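Local coordinates for uncharacterized metalloprotein (Deinococcus radiodurans, PDB 3GG7), which is of unknown function but binds manganese and is probably a TatD-type hydrolase acting on ester bonds, at residues 211-214 / 215-219; 224-227 / 228-231. One frame throughout, in Å; residues are numbered along the deposited sequence.

Contact 1 of 2, residues 211-214 / 215-219; sequences DVKS and VVEGL
K213 and E217 sit one helical turn apart on the outer surface, their side chains crossing at a slant. The lysine runs out extended, with CG anti to the backbone N (chi1 -165°), and the flank of that chain, not the ammonium, passes the carboxylate: K213 CE lies 3.9 Å from E217 OE2. The two charged atoms stay apart, K213 NZ and E217 OE2 being separated by 5.1 Å, so any attraction between the opposite charges is probably modest. E217 leans back along the helix, and its CG comes within 3.3 Å of K213 O, the same carbonyl that accepts the backbone bond from E217 N at 3.0 Å.

Around the helix, V212 and V215 turn inward. They meet methyl to methyl and obliquely, V212 CG2 to V215 CG2 at 4.2 Å. Both valines also pack on T193 of strand 191-193, and V215 further reaches P171 and V174. V216 points to a different side, where its neighbours include A227, V230 and E231 of helix 227-243.

S214 turns its hydroxyl back toward the preceding turn. With OG lodged between the backbone N and the carbonyl carbon (chi1 68°), the hydroxyl donates to D211 O at 2.7 Å, almost in line with the carbonyl; S214 N binds the same oxygen, which thus receives two donors. The i to i+4 bond of E217 is flanked by two of the same kind, V216 N to V212 O at 3.1 Å and G218 N to S214 O at 2.9 Å. This pattern is that of an amphipathic alpha-helix, here one lying against a strand of the TIM-barrel-type fold of the TatD family.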
loop_
_atom_site.group_PDB
_atom_site.type_symbol
_atom_site.label_atom_id
_atom_site.label_comp_id
_atom_site.label_asym_id
_atom_site.label_seq_id
_atom_site.Cartn_x
_atom_site.Cartn_y
_atom_site.Cartn_z
ATOM N N ASP A 211 11.181 -10.892 1.638
ATOM C CA ASP A 211 10.568 -11.506 2.814
ATOM C C ASP A 211 9.082 -11.761 2.568
ATOM O O ASP A 211 8.392 -12.383 3.400
ATOM C CB ASP A 211 10.694 -10.601 4.053
ATOM C CG ASP A 211 12.095 -10.505 4.603
ATOM O OD1 ASP A 211 12.863 -11.491 4.527
ATOM O OD2 ASP A 211 12.447 -9.436 5.142
ATOM N N VAL A 212 8.568 -11.254 1.454
ATOM C CA VAL A 212 7.187 -11.528 1.034
ATOM C C VAL A 212 6.962 -13.020 0.775
ATOM O O VAL A 212 5.824 -13.468 0.841
ATOM C CB VAL A 212 6.743 -10.620 -0.180
ATOM C CG1 VAL A 212 7.228 -11.150 -1.508
ATOM C CG2 VAL A 212 5.228 -10.422 -0.201
ATOM N N LYS A 213 8.030 -13.780 0.495
ATOM C CA LYS A 213 7.927 -15.253 0.447
ATOM C C LYS A 213 7.250 -15.797 1.712
ATOM O O LYS A 213 6.443 -16.732 1.630
ATOM C CB LYS A 213 9.311 -15.891 0.268
ATOM C CG LYS A 213 9.230 -17.365 -0.140
ATOM C CD LYS A 213 10.565 -17.908 -0.614
ATOM C CE LYS A 213 10.462 -19.403 -0.901
ATOM N NZ LYS A 213 11.672 -19.947 -1.623
ATOM N N SER A 214 7.554 -15.217 2.873
ATOM C CA SER A 214 6.911 -15.656 4.124
ATOM C C SER A 214 5.426 -15.327 4.210
ATOM O O SER A 214 4.665 -16.047 4.853
ATOM C CB SER A 214 7.651 -15.157 5.357
ATOM O OG SER A 214 7.562 -13.763 5.520
ATOM N N VAL A 215 4.993 -14.253 3.559
ATOM C CA VAL A 215 3.580 -13.947 3.507
ATOM C C VAL A 215 2.872 -14.984 2.643
ATOM O O VAL A 215 1.769 -15.418 2.985
ATOM C CB VAL A 215 3.306 -12.520 2.935
ATOM C CG1 VAL A 215 1.818 -12.202 3.011
ATOM C CG2 VAL A 215 4.116 -11.471 3.702
ATOM N N VAL A 216 3.483 -15.368 1.526
ATOM C CA VAL A 216 2.887 -16.362 0.628
ATOM C C VAL A 216 2.752 -17.705 1.361
ATOM O O VAL A 216 1.700 -18.383 1.290
ATOM C CB VAL A 216 3.731 -16.531 -0.650
ATOM C CG1 VAL A 216 3.364 -17.832 -1.382
ATOM C CG2 VAL A 216 3.539 -15.310 -1.556
ATOM N N GLU A 217 3.812 -18.062 2.079
ATOM C CA GLU A 217 3.800 -19.264 2.918
ATOM C C GLU A 217 2.708 -19.155 3.977
ATOM O O GLU A 217 1.954 -20.113 4.193
ATOM C CB GLU A 217 5.174 -19.498 3.548
ATOM C CG GLU A 217 6.216 -19.918 2.504
ATOM C CD GLU A 217 7.648 -19.930 3.021
ATOM O OE1 GLU A 217 7.902 -19.390 4.122
ATOM O OE2 GLU A 217 8.528 -20.475 2.306
ATOM N N GLY A 218 2.591 -17.989 4.614
ATOM C CA GLY A 218 1.518 -17.749 5.596
ATOM C C GLY A 218 0.116 -17.912 5.019
ATOM O O GLY A 218 -0.771 -18.518 5.648
ATOM N N LEU A 219 -0.105 -17.358 3.831
ATOM C CA LEU A 219 -1.384 -17.492 3.145
ATOM C C LEU A 219 -1.661 -18.938 2.717
ATOM O O LEU A 219 -2.818 -19.368 2.699
ATOM C CB LEU A 219 -1.437 -16.586 1.911
ATOM C CG LEU A 219 -1.681 -15.095 2.157
ATOM C CD1 LEU A 219 -1.552 -14.309 0.816
ATOM C CD2 LEU A 219 -3.046 -14.860 2.810
#

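Contact 2 of 2, residues 224-227 / 228-231; sequences QIPA and SEVE
I225 projects from the loop onto the first turn of the following helix, where it meets E229 and V230. Its CB carries CG1 between the backbone N and the carbonyl carbon (chi1 71°), which directs that branch at the helix. CG1 then touches a methyl of the valine, I225 CG1 to V230 CG2 at 3.7 Å. Beyond it the chain is straight, and the terminal methyl settles against the stem of the glutamate, I225 CD1 lying 3.8 Å from E229 CB; the two side chains cross at about a right angle. I225 CD1 also meets V230 CG2, at 3.9 Å. Cutting the side chain back to CB, as with an alanine here, would probably open a gap beside V230 CG2 and E229 CB and remove the loop's apolar hold on the turn.

The ring of P226 lies on the same glutamate, farther along its chain. It runs alongside E229, pointing the same way, with P226 CD 3.8 Å from E229 CG. The glutamate bends at its second torsion (chi2 -62°), and its OE1 forms a salt bridge with R232.

P226 O accepts two backbone donors, V230 N at 3.1 Å in the carbonyl plane and E229 N at 2.9 Å from well above it. E231 N bonds in turn to A227 O. With P226 as N-cap, the preceding I225 packed on V230, four positions past that cap, makes a hydrophobic staple at the N-terminus of helix 227-243.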
loop_
_atom_site.group_PDB
_atom_site.type_symbol
_atom_site.label_atom_id
_atom_site.label_comp_id
_atom_site.label_asym_id
_atom_site.label_seq_id
_atom_site.Cartn_x
_atom_site.Cartn_y
_atom_site.Cartn_z
ATOM N N GLN A 224 -5.109 -22.924 3.111
ATOM C CA GLN A 224 -4.902 -24.367 2.916
ATOM C C GLN A 224 -4.785 -24.761 1.438
ATOM O O GLN A 224 -5.415 -25.713 0.968
ATOM C CB GLN A 224 -5.963 -25.176 3.682
ATOM C CG GLN A 224 -5.844 -24.966 5.197
ATOM C CD GLN A 224 -6.897 -25.704 6.021
ATOM O OE1 GLN A 224 -8.099 -25.462 5.892
ATOM N NE2 GLN A 224 -6.440 -26.580 6.888
ATOM N N ILE A 225 -3.964 -24.008 0.702
ATOM C CA ILE A 225 -3.567 -24.372 -0.662
ATOM C C ILE A 225 -2.032 -24.260 -0.777
ATOM O O ILE A 225 -1.393 -23.632 0.071
ATOM C CB ILE A 225 -4.276 -23.521 -1.744
ATOM C CG1 ILE A 225 -3.764 -22.076 -1.758
ATOM C CG2 ILE A 225 -5.794 -23.546 -1.537
ATOM C CD1 ILE A 225 -4.448 -21.200 -2.798
ATOM N N PRO A 226 -1.438 -24.885 -1.810
ATOM C CA PRO A 226 0.014 -24.810 -1.941
ATOM C C PRO A 226 0.514 -23.393 -2.227
ATOM O O PRO A 226 -0.190 -22.604 -2.868
ATOM C CB PRO A 226 0.299 -25.726 -3.141
ATOM C CG PRO A 226 -0.851 -26.692 -3.147
ATOM C CD PRO A 226 -2.023 -25.849 -2.763
ATOM N N ALA A 227 1.738 -23.098 -1.786
ATOM C CA ALA A 227 2.343 -21.777 -2.026
ATOM C C ALA A 227 2.324 -21.354 -3.502
ATOM O O ALA A 227 2.064 -20.187 -3.806
ATOM C CB ALA A 227 3.756 -21.729 -1.457
ATOM N N SER A 228 2.557 -22.283 -4.432
ATOM C CA SER A 228 2.518 -21.949 -5.857
ATOM C C SER A 228 1.140 -21.434 -6.297
ATOM O O SER A 228 1.044 -20.560 -7.151
ATOM C CB SER A 228 2.923 -23.157 -6.722
ATOM O OG SER A 228 1.983 -24.214 -6.620
ATOM N N GLU A 229 0.070 -21.974 -5.719
ATOM C CA GLU A 229 -1.286 -21.546 -6.104
ATOM C C GLU A 229 -1.548 -20.166 -5.498
ATOM O O GLU A 229 -2.197 -19.325 -6.111
ATOM C CB GLU A 229 -2.367 -22.538 -5.651
ATOM C CG GLU A 229 -2.144 -23.996 -6.111
ATOM C CD GLU A 229 -2.134 -24.191 -7.628
ATOM O OE1 GLU A 229 -2.539 -23.272 -8.397
ATOM O OE2 GLU A 229 -1.739 -25.317 -8.056
ATOM N N VAL A 230 -1.056 -19.945 -4.286
ATOM C CA VAL A 230 -1.108 -18.586 -3.699
ATOM C C VAL A 230 -0.384 -17.579 -4.603
ATOM O O VAL A 230 -0.943 -16.537 -4.935
ATOM C CB VAL A 230 -0.506 -18.535 -2.306
ATOM C CG1 VAL A 230 -0.451 -17.062 -1.785
ATOM C CG2 VAL A 230 -1.287 -19.419 -1.363
ATOM N N GLU A 231 0.830 -17.916 -5.052
ATOM C CA GLU A 231 1.575 -17.037 -5.972
ATOM C C GLU A 231 0.784 -16.747 -7.246
ATOM O O GLU A 231 0.742 -15.602 -7.723
ATOM C CB GLU A 231 2.950 -17.616 -6.326
ATOM C CG GLU A 231 3.869 -17.781 -5.144
ATOM C CD GLU A 231 5.301 -18.144 -5.537
ATOM O OE1 GLU A 231 5.570 -18.392 -6.733
ATOM O OE2 GLU A 231 6.152 -18.186 -4.631
#

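Overall arrangement
Both contacts are local and belong to consecutive helices: contact 1 lies in the first part of helix 212-223, whereas contact 2 begins helix 227-243 after the intervening loop. Their centres are 10 Å apart and they touch, V216 CG1 lying 3.8 Å from E231 CG and L219 CB 3.9 Å from V230 CG1. Contact 1 is partly buried, with V212 and V215 turned to strand 191-193, V216 to helix 227-243, and oppositely charged but unbonded K213 and E217 outside; contact 2 is a surface contact in which V230 is the buried residue. Their chemistry differs: a serine hydroxyl supplements backbone bonding in 211-219, while proline and isoleucine contribute apolar cover in 224-231, farther from the chain's centre.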